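Local coordinates for protein O-ureido-L-serine synthase (Streptomyces lavendulae, PDB 3X44) that catalyses the pyridoxal 5'-phosphate-dependent addition of hydroxyurea to O-acetyl-L-serine, giving O-ureido-L-serine on the route to the antibiotic D-cycloserine, and can also make L-cysteine with sulfide, at residues D44-E55 with A77-Y87; T10-L19 with V29-P38. The protein carries 1 engineered substitution. All blocks are in the same frame, centred on the assembly; numbering follows the deposited sequence.

Contact 1 (D44-E55 with A77-Y87); sequences DRLALSVVLDAE and ALAMVAAARGY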
loop_
_atom_site.group_PDB
_atom_site.type_symbol
_atom_site.label_atom_id
_atom_site.label_comp_id
_atom_site.label_asym_id
_atom_site.label_seq_id
_atom_site.Cartn_x
_atom_site.Cartn_y
_atom_site.Cartn_z
ATOM N N ASP A 44 0.718 -11.643 16.303
ATOM C CA ASP A 44 1.215 -10.276 16.382
ATOM C C ASP A 44 0.091 -9.265 16.639
ATOM O O ASP A 44 0.293 -8.255 17.321
ATOM C CB ASP A 44 1.911 -9.898 15.077
ATOM C CG ASP A 44 3.324 -10.438 14.976
ATOM O OD1 ASP A 44 4.066 -9.925 14.118
ATOM O OD2 ASP A 44 3.700 -11.361 15.726
ATOM N N ARG A 45 -1.087 -9.532 16.079
ATOM C CA ARG A 45 -2.221 -8.629 16.239
ATOM C C ARG A 45 -2.695 -8.559 17.687
ATOM O O ARG A 45 -3.025 -7.488 18.193
ATOM C CB ARG A 45 -3.377 -9.066 15.338
ATOM C CG ARG A 45 -3.066 -9.013 13.845
ATOM C CD ARG A 45 -4.131 -9.754 13.047
ATOM N NE ARG A 45 -3.783 -9.896 11.635
ATOM C CZ ARG A 45 -4.137 -9.030 10.688
ATOM N NH1 ARG A 45 -4.849 -7.956 11.002
ATOM N NH2 ARG A 45 -3.781 -9.245 9.422
ATOM N N LEU A 46 -2.728 -9.709 18.343
ATOM C CA LEU A 46 -3.155 -9.789 19.727
ATOM C C LEU A 46 -2.104 -9.164 20.643
ATOM O O LEU A 46 -2.430 -8.364 21.518
ATOM C CB LEU A 46 -3.378 -11.255 20.105
ATOM C CG LEU A 46 -3.753 -11.632 21.539
ATOM C CD1 LEU A 46 -4.453 -12.982 21.522
ATOM C CD2 LEU A 46 -2.508 -11.701 22.409
ATOM N N ALA A 47 -0.840 -9.527 20.429
ATOM C CA ALA A 47 0.251 -9.020 21.248
ATOM C C ALA A 47 0.301 -7.501 21.292
ATOM O O ALA A 47 0.428 -6.912 22.363
ATOM C CB ALA A 47 1.577 -9.574 20.749
ATOM N N LEU A 48 0.211 -6.875 20.126
ATOM C CA LEU A 48 0.241 -5.421 20.030
ATOM C C LEU A 48 -0.990 -4.819 20.700
ATOM O O LEU A 48 -0.894 -3.857 21.467
ATOM C CB LEU A 48 0.275 -4.995 18.558
ATOM C CG LEU A 48 0.237 -3.493 18.281
ATOM C CD1 LEU A 48 1.529 -2.854 18.765
ATOM C CD2 LEU A 48 0.038 -3.252 16.797
ATOM N N SER A 49 -2.147 -5.402 20.409
ATOM C CA SER A 49 -3.397 -4.913 20.952
ATOM C C SER A 49 -3.462 -4.919 22.467
ATOM O O SER A 49 -3.817 -3.914 23.076
ATOM C CB SER A 49 -4.568 -5.720 20.405
ATOM O OG SER A 49 -5.787 -5.121 20.805
ATOM N N VAL A 50 -3.129 -6.055 23.070
ATOM C CA VAL A 50 -3.169 -6.187 24.518
ATOM C C VAL A 50 -2.203 -5.216 25.196
ATOM O O VAL A 50 -2.538 -4.594 26.207
ATOM C CB VAL A 50 -2.831 -7.633 24.951
ATOM C CG1 VAL A 50 -2.745 -7.714 26.465
ATOM C CG2 VAL A 50 -3.900 -8.601 24.420
ATOM N N VAL A 51 -1.011 -5.086 24.628
ATOM C CA VAL A 51 0.011 -4.193 25.165
ATOM C C VAL A 51 -0.409 -2.723 25.051
ATOM O O VAL A 51 -0.304 -1.962 26.017
ATOM C CB VAL A 51 1.356 -4.408 24.430
ATOM C CG1 VAL A 51 2.303 -3.248 24.692
ATOM C CG2 VAL A 51 1.975 -5.708 24.892
ATOM N N LEU A 52 -0.888 -2.326 23.877
ATOM C CA LEU A 52 -1.335 -0.949 23.664
ATOM C C LEU A 52 -2.499 -0.617 24.600
ATOM O O LEU A 52 -2.543 0.453 25.203
ATOM C CB LEU A 52 -1.779 -0.751 22.212
ATOM C CG LEU A 52 -0.701 -0.796 21.122
ATOM C CD1 LEU A 52 -1.349 -0.522 19.780
ATOM C CD2 LEU A 52 0.398 0.219 21.406
ATOM N N ASP A 53 -3.439 -1.551 24.715
ATOM C CA ASP A 53 -4.605 -1.378 25.575
ATOM C C ASP A 53 -4.169 -1.211 27.029
ATOM O O ASP A 53 -4.663 -0.337 27.745
ATOM C CB ASP A 53 -5.519 -2.601 25.448
ATOM C CG ASP A 53 -6.656 -2.591 26.460
ATOM O OD1 ASP A 53 -7.635 -1.858 26.237
ATOM O OD2 ASP A 53 -6.565 -3.322 27.468
ATOM N N ALA A 54 -3.243 -2.065 27.454
ATOM C CA ALA A 54 -2.726 -2.033 28.817
ATOM C C ALA A 54 -2.032 -0.706 29.089
ATOM O O ALA A 54 -2.163 -0.145 30.180
ATOM C CB ALA A 54 -1.755 -3.189 29.042
ATOM N N GLU A 55 -1.293 -0.210 28.101
ATOM C CA GLU A 55 -0.592 1.063 28.241
ATOM C C GLU A 55 -1.587 2.209 28.417
ATOM O O GLU A 55 -1.411 3.063 29.283
ATOM C CB GLU A 55 0.275 1.347 27.007
ATOM C CG GLU A 55 1.370 0.326 26.748
ATOM C CD GLU A 55 2.211 0.673 25.536
ATOM O OE1 GLU A 55 3.379 0.239 25.471
ATOM O OE2 GLU A 55 1.704 1.386 24.648
ATOM N N ALA A 77 5.220 -13.441 19.736
ATOM C CA ALA A 77 4.777 -12.080 19.469
ATOM C C ALA A 77 4.937 -11.151 20.678
ATOM O O ALA A 77 5.492 -10.062 20.559
ATOM C CB ALA A 77 3.326 -12.095 19.001
ATOM N N LEU A 78 4.444 -11.569 21.839
ATOM C CA LEU A 78 4.572 -10.729 23.025
ATOM C C LEU A 78 6.055 -10.460 23.277
ATOM O O LEU A 78 6.443 -9.354 23.654
ATOM C CB LEU A 78 3.925 -11.403 24.239
ATOM C CG LEU A 78 2.419 -11.109 24.331
ATOM C CD1 LEU A 78 1.718 -12.057 25.275
ATOM C CD2 LEU A 78 2.235 -9.669 24.778
ATOM N N ALA A 79 6.883 -11.470 23.034
ATOM C CA ALA A 79 8.320 -11.321 23.221
ATOM C C ALA A 79 8.811 -10.220 22.295
ATOM O O ALA A 79 9.544 -9.321 22.712
ATOM C CB ALA A 79 9.032 -12.628 22.906
ATOM N N MET A 80 8.384 -10.292 21.036
ATOM C CA MET A 80 8.761 -9.307 20.026
ATOM C C MET A 80 8.294 -7.892 20.373
ATOM O O MET A 80 9.050 -6.929 20.225
ATOM C CB MET A 80 8.193 -9.713 18.669
ATOM C CG MET A 80 8.698 -8.870 17.516
ATOM S SD MET A 80 7.669 -9.009 16.062
ATOM C CE MET A 80 6.023 -8.701 16.709
ATOM N N VAL A 81 7.045 -7.763 20.812
ATOM C CA VAL A 81 6.512 -6.458 21.186
ATOM C C VAL A 81 7.279 -5.943 22.408
ATOM O O VAL A 81 7.650 -4.770 22.479
ATOM C CB VAL A 81 5.003 -6.540 21.536
ATOM C CG1 VAL A 81 4.554 -5.251 22.202
ATOM C CG2 VAL A 81 4.180 -6.801 20.275
ATOM N N ALA A 82 7.528 -6.832 23.359
ATOM C CA ALA A 82 8.247 -6.458 24.573
ATOM C C ALA A 82 9.651 -5.956 24.225
ATOM O O ALA A 82 10.092 -4.923 24.733
ATOM C CB ALA A 82 8.324 -7.652 25.518
ATOM N N ALA A 83 10.339 -6.680 23.345
ATOM C CA ALA A 83 11.686 -6.296 22.941
ATOM C C ALA A 83 11.673 -4.944 22.234
ATOM O O ALA A 83 12.584 -4.142 22.393
ATOM C CB ALA A 83 12.292 -7.364 22.024
ATOM N N ALA A 84 10.627 -4.686 21.466
ATOM C CA ALA A 84 10.533 -3.425 20.743
ATOM C C ALA A 84 10.103 -2.252 21.620
ATOM O O ALA A 84 10.597 -1.131 21.464
ATOM C CB ALA A 84 9.567 -3.569 19.576
ATOM N N ARG A 85 9.200 -2.514 22.555
ATOM C CA ARG A 85 8.672 -1.458 23.401
ATOM C C ARG A 85 9.315 -1.253 24.772
ATOM O O ARG A 85 8.915 -0.350 25.514
ATOM C CB ARG A 85 7.160 -1.650 23.542
ATOM C CG ARG A 85 6.412 -1.331 22.262
ATOM C CD ARG A 85 4.902 -1.467 22.422
ATOM N NE ARG A 85 4.282 -0.237 22.915
ATOM C CZ ARG A 85 4.071 0.851 22.182
ATOM N NH1 ARG A 85 4.428 0.883 20.903
ATOM N NH2 ARG A 85 3.499 1.913 22.730
ATOM N N GLY A 86 10.310 -2.070 25.102
ATOM C CA GLY A 86 10.990 -1.930 26.379
ATOM C C GLY A 86 10.343 -2.646 27.552
ATOM O O GLY A 86 10.290 -2.108 28.657
ATOM N N TYR A 87 9.855 -3.859 27.318
ATOM C CA TYR A 87 9.232 -4.648 28.373
ATOM C C TYR A 87 9.975 -5.967 28.571
ATOM O O TYR A 87 10.852 -6.333 27.780
ATOM C CB TYR A 87 7.770 -4.954 28.030
ATOM C CG TYR A 87 6.875 -3.737 28.001
ATOM C CD1 TYR A 87 6.689 -2.961 29.144
ATOM C CD2 TYR A 87 6.236 -3.349 26.823
ATOM C CE1 TYR A 87 5.884 -1.822 29.113
ATOM C CE2 TYR A 87 5.433 -2.214 26.786
ATOM C CZ TYR A 87 5.264 -1.455 27.933
ATOM O OH TYR A 87 4.477 -0.326 27.903
#
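Ala47 sits against Ala77 where helices 43-56 and 73-85 pack in the fold-type II pyridoxal-phosphate fold of the cysteine synthase family. Small residues let the backbones close in: the two CB atoms are 3.5 Å apart, and the short helix axes approach to 8.5 Å at a crossing angle of -49°. Ala43, the engineered residue at the position of the cofactor lysine, and Asn73, which binds the cofactor, both lie close to Ala77.

The apolar seam continues with branched side chains. Val51 CG2 touches both Leu78 CD2 and Val81 CG1, the latter at 3.8 Å, while its other methyl, CG1, lies alongside Arg85 CD and Tyr87 CE2. Leu78 also packs on Phe89 of strand 88-94. At the other end, the Met80 methyl CE lies 3.5 Å from Asp44 OD1, an oxygen that accepts a hydrogen bond from Gly39 N.

Polar contacts gather on Glu55. With CG anti to the carbonyl carbon (chi1 -62°) and the chain straight beyond it, the carboxylate reaches Arg85 in a side-on salt bridge, NE and NH2 each taking one oxygen, the two planes 45° apart. Leu52 CD2 covers one guanidinium face, over its centre. Tyr87 OH donates to Glu55 OE1 at 2.7 Å on the anti side, whereas Arg85 NE meets that oxygen on the syn side, from the opposite face of the carboxylate plane.

Contact 2 (T10-L19 with V29-P38); sequences TIGRTPIVRL and VYVKVESFNP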
loop_
_atom_site.group_PDB
_atom_site.type_symbol
_atom_site.label_atom_id
_atom_site.label_comp_id
_atom_site.label_asym_id
_atom_site.label_seq_id
_atom_site.Cartn_x
_atom_site.Cartn_y
_atom_site.Cartn_z
ATOM N N THR A 10 4.367 -2.462 11.150
ATOM C CA THR A 10 4.203 -3.318 9.979
ATOM C C THR A 10 3.265 -4.466 10.302
ATOM O O THR A 10 3.051 -5.353 9.482
ATOM C CB THR A 10 5.544 -3.915 9.508
ATOM O OG1 THR A 10 6.003 -4.879 10.464
ATOM C CG2 THR A 10 6.587 -2.815 9.339
ATOM N N ILE A 11 2.710 -4.449 11.509
ATOM C CA ILE A 11 1.789 -5.494 11.920
ATOM C C ILE A 11 0.429 -5.329 11.231
ATOM O O ILE A 11 -0.104 -4.221 11.130
ATOM C CB ILE A 11 1.603 -5.494 13.460
ATOM C CG1 ILE A 11 2.843 -6.104 14.125
ATOM C CG2 ILE A 11 0.343 -6.270 13.843
ATOM C CD1 ILE A 11 2.869 -5.995 15.638
ATOM N N GLY A 12 -0.119 -6.442 10.748
ATOM C CA GLY A 12 -1.406 -6.407 10.085
ATOM C C GLY A 12 -1.274 -6.220 8.587
ATOM O O GLY A 12 -0.187 -6.381 8.031
ATOM N N ARG A 13 -2.391 -5.890 7.943
ATOM C CA ARG A 13 -2.446 -5.671 6.509
ATOM C C ARG A 13 -1.758 -6.793 5.736
ATOM O O ARG A 13 -0.879 -6.550 4.911
ATOM C CB ARG A 13 -1.808 -4.318 6.164
ATOM C CG ARG A 13 -2.634 -3.130 6.635
ATOM C CD ARG A 13 -1.902 -1.815 6.425
ATOM N NE ARG A 13 -0.485 -1.911 6.776
ATOM C CZ ARG A 13 0.012 -1.654 7.982
ATOM N NH1 ARG A 13 -0.789 -1.281 8.972
ATOM N NH2 ARG A 13 1.318 -1.775 8.200
ATOM N N THR A 14 -2.169 -8.022 6.007
ATOM C CA THR A 14 -1.587 -9.173 5.339
ATOM C C THR A 14 -2.286 -9.488 4.027
ATOM O O THR A 14 -3.485 -9.283 3.878
ATOM C CB THR A 14 -1.645 -10.413 6.227
ATOM O OG1 THR A 14 -3.005 -10.672 6.594
ATOM C CG2 THR A 14 -0.822 -10.196 7.481
ATOM N N PRO A 15 -1.529 -10.003 3.053
ATOM C CA PRO A 15 -2.110 -10.336 1.755
ATOM C C PRO A 15 -3.051 -11.528 1.775
ATOM O O PRO A 15 -2.922 -12.427 2.607
ATOM C CB PRO A 15 -0.895 -10.599 0.858
ATOM C CG PRO A 15 0.231 -10.880 1.769
ATOM C CD PRO A 15 -0.085 -10.295 3.124
ATOM N N ILE A 16 -4.014 -11.495 0.867
ATOM C CA ILE A 16 -4.955 -12.583 0.679
ATOM C C ILE A 16 -4.671 -12.978 -0.766
ATOM O O ILE A 16 -4.705 -12.138 -1.668
ATOM C CB ILE A 16 -6.427 -12.127 0.822
ATOM C CG1 ILE A 16 -6.750 -11.860 2.295
ATOM C CG2 ILE A 16 -7.372 -13.222 0.305
ATOM C CD1 ILE A 16 -8.161 -11.356 2.511
ATOM N N VAL A 17 -4.362 -14.247 -0.983
ATOM C CA VAL A 17 -4.037 -14.726 -2.318
ATOM C C VAL A 17 -4.876 -15.931 -2.732
ATOM O O VAL A 17 -5.304 -16.738 -1.900
ATOM C CB VAL A 17 -2.529 -15.101 -2.417
ATOM C CG1 VAL A 17 -1.720 -14.256 -1.441
ATOM C CG2 VAL A 17 -2.326 -16.584 -2.108
ATOM N N ARG A 18 -5.087 -16.055 -4.034
ATOM C CA ARG A 18 -5.873 -17.153 -4.570
ATOM C C ARG A 18 -5.024 -18.404 -4.756
ATOM O O ARG A 18 -3.864 -18.318 -5.161
ATOM C CB ARG A 18 -6.466 -16.729 -5.917
ATOM C CG ARG A 18 -7.430 -17.710 -6.549
ATOM C CD ARG A 18 -8.066 -17.086 -7.781
ATOM N NE ARG A 18 -8.925 -18.021 -8.502
ATOM C CZ ARG A 18 -8.476 -19.055 -9.210
ATOM N NH1 ARG A 18 -7.174 -19.292 -9.296
ATOM N NH2 ARG A 18 -9.332 -19.856 -9.831
ATOM N N LEU A 19 -5.588 -19.566 -4.440
ATOM C CA LEU A 19 -4.867 -20.813 -4.660
ATOM C C LEU A 19 -5.022 -21.061 -6.166
ATOM O O LEU A 19 -6.116 -20.921 -6.721
ATOM C CB LEU A 19 -5.486 -21.962 -3.847
ATOM C CG LEU A 19 -5.333 -21.862 -2.321
ATOM C CD1 LEU A 19 -5.647 -23.209 -1.661
ATOM C CD2 LEU A 19 -3.913 -21.429 -1.975
ATOM N N VAL A 29 -10.578 -20.563 -4.044
ATOM C CA VAL A 29 -10.189 -20.592 -2.647
ATOM C C VAL A 29 -9.085 -19.575 -2.438
ATOM O O VAL A 29 -8.059 -19.617 -3.110
ATOM C CB VAL A 29 -9.673 -21.988 -2.224
ATOM C CG1 VAL A 29 -9.258 -21.969 -0.755
ATOM C CG2 VAL A 29 -10.760 -23.034 -2.445
ATOM N N TYR A 30 -9.315 -18.655 -1.510
ATOM C CA TYR A 30 -8.341 -17.621 -1.200
ATOM C C TYR A 30 -7.821 -17.888 0.203
ATOM O O TYR A 30 -8.500 -18.528 1.000
ATOM C CB TYR A 30 -9.000 -16.244 -1.266
ATOM C CG TYR A 30 -9.312 -15.766 -2.671
ATOM C CD1 TYR A 30 -10.547 -16.037 -3.261
ATOM C CD2 TYR A 30 -8.384 -15.012 -3.396
ATOM C CE1 TYR A 30 -10.853 -15.565 -4.537
ATOM C CE2 TYR A 30 -8.688 -14.535 -4.678
ATOM C CZ TYR A 30 -9.922 -14.815 -5.236
ATOM O OH TYR A 30 -10.233 -14.331 -6.484
ATOM N N VAL A 31 -6.618 -17.412 0.502
ATOM C CA VAL A 31 -6.024 -17.621 1.816
ATOM C C VAL A 31 -5.375 -16.351 2.376
ATOM O O VAL A 31 -4.726 -15.603 1.640
ATOM C CB VAL A 31 -4.954 -18.763 1.771
ATOM C CG1 VAL A 31 -5.631 -20.094 1.507
ATOM C CG2 VAL A 31 -3.913 -18.487 0.687
ATOM N N LYS A 32 -5.584 -16.096 3.671
ATOM C CA LYS A 32 -4.988 -14.937 4.340
ATOM C C LYS A 32 -3.676 -15.420 4.937
ATOM O O LYS A 32 -3.657 -16.294 5.813
ATOM C CB LYS A 32 -5.909 -14.401 5.448
ATOM C CG LYS A 32 -5.600 -12.958 5.884
ATOM C CD LYS A 32 -6.867 -12.171 6.251
ATOM C CE LYS A 32 -6.551 -10.754 6.744
ATOM N NZ LYS A 32 -5.754 -9.929 5.766
ATOM N N VAL A 33 -2.581 -14.855 4.445
ATOM C CA VAL A 33 -1.240 -15.231 4.866
ATOM C C VAL A 33 -0.679 -14.371 5.992
ATOM O O VAL A 33 0.038 -13.400 5.753
ATOM C CB VAL A 33 -0.282 -15.174 3.658
ATOM C CG1 VAL A 33 0.975 -15.992 3.941
ATOM C CG2 VAL A 33 -0.997 -15.699 2.431
ATOM N N GLU A 34 -0.993 -14.762 7.224
ATOM C CA GLU A 34 -0.554 -14.047 8.418
ATOM C C GLU A 34 0.945 -14.174 8.715
ATOM O O GLU A 34 1.456 -13.529 9.625
ATOM C CB GLU A 34 -1.365 -14.533 9.622
ATOM C CG GLU A 34 -2.850 -14.206 9.518
ATOM C CD GLU A 34 -3.116 -12.715 9.507
ATOM O OE1 GLU A 34 -3.868 -12.243 8.627
ATOM O OE2 GLU A 34 -2.571 -12.012 10.385
ATOM N N SER A 35 1.642 -15.005 7.947
ATOM C CA SER A 35 3.076 -15.184 8.138
ATOM C C SER A 35 3.788 -13.880 7.791
ATOM O O SER A 35 4.913 -13.645 8.221
ATOM C CB SER A 35 3.597 -16.312 7.240
ATOM O OG SER A 35 3.303 -16.040 5.885
ATOM N N PHE A 36 3.116 -13.033 7.013
ATOM C CA PHE A 36 3.677 -11.752 6.598
ATOM C C PHE A 36 3.826 -10.759 7.760
ATOM O O PHE A 36 4.417 -9.683 7.600
ATOM C CB PHE A 36 2.819 -11.134 5.486
ATOM C CG PHE A 36 3.092 -11.708 4.112
ATOM C CD1 PHE A 36 4.063 -11.144 3.285
ATOM C CD2 PHE A 36 2.369 -12.803 3.645
ATOM C CE1 PHE A 36 4.307 -11.662 2.014
ATOM C CE2 PHE A 36 2.605 -13.329 2.377
ATOM C CZ PHE A 36 3.578 -12.756 1.557
ATOM N N ASN A 37 3.280 -11.104 8.923
ATOM C CA ASN A 37 3.416 -10.242 10.094
ATOM C C ASN A 37 4.880 -10.363 10.519
ATOM O O ASN A 37 5.494 -11.417 10.333
ATOM C CB ASN A 37 2.499 -10.722 11.228
ATOM C CG ASN A 37 1.078 -10.211 11.079
ATOM O OD1 ASN A 37 0.856 -9.027 10.818
ATOM N ND2 ASN A 37 0.107 -11.103 11.238
ATOM N N PRO A 38 5.453 -9.301 11.113
ATOM C CA PRO A 38 6.861 -9.343 11.541
ATOM C C PRO A 38 7.205 -10.492 12.484
ATOM O O PRO A 38 8.329 -11.001 12.466
ATOM C CB PRO A 38 7.095 -7.971 12.187
ATOM C CG PRO A 38 5.716 -7.459 12.522
ATOM C CD PRO A 38 4.813 -8.015 11.445
HETATM O O HOH W 1 -8.853 -21.069 -6.171
#
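This is an antiparallel beta hairpin at one margin of the six-stranded mixed sheet. Strand 16-18 is one of the two outermost strands of this sheet within the chain, and strand 28-33 bonds on its other side to strand 285-290. Val17 and Val31 form the hydrogen-bonded pair, Val31 N reaching Val17 O at 2.8 Å; Leu19 N to Val29 O and Val33 N to Pro15 O carry the ladder on both ways. A water joins Leu19 O to Val29 N.

Ile16 and Lys32 share one sheet face with Arg18 and Tyr30, where Arg18 CG lies 4.2 Å from the centroid of the Tyr30 ring in a CH-pi contact. Farther along, Pro15 CG rests over the Phe36 ring, 3.5 Å from its centroid.

With OG1 placed between the backbone N and carbonyl carbon (chi1 57°), Thr14 presents it to two partners: it donates to Glu34 OE1 at 2.7 Å, from above the carboxylate plane, and accepts from Lys32 NZ, whose charge is paired with Glu159. Gly12 N donates to Asn37 OD1 at 2.8 Å, almost in line with the carbonyl bond. The arrangement is a hairpin at the edge of its own chain's sheet, strand 16-18 being backbone-bonded there by a second subunit.

From the N terminus, the chain first closes contact 2, a short hairpin loop between 10-19 and 29-38. After a few residues it enters helix 43-56, where contact 1 opens; that second loop passes through strand 65-70 and closes on helix 73-85. The loops therefore stand in series, neither nested nor crossed, with contact centres about 20 Å apart. One ties the margin of the six-stranded sheet together, the other joins two helices beside the four-stranded parallel sheet. Helix 43-56 brings them into touch: Arg45 NE makes a 2.7 Å salt bridge to Glu34 OE2, and Asp44 packs against Asn37 and Pro38. Both contacts also reach the second subunit.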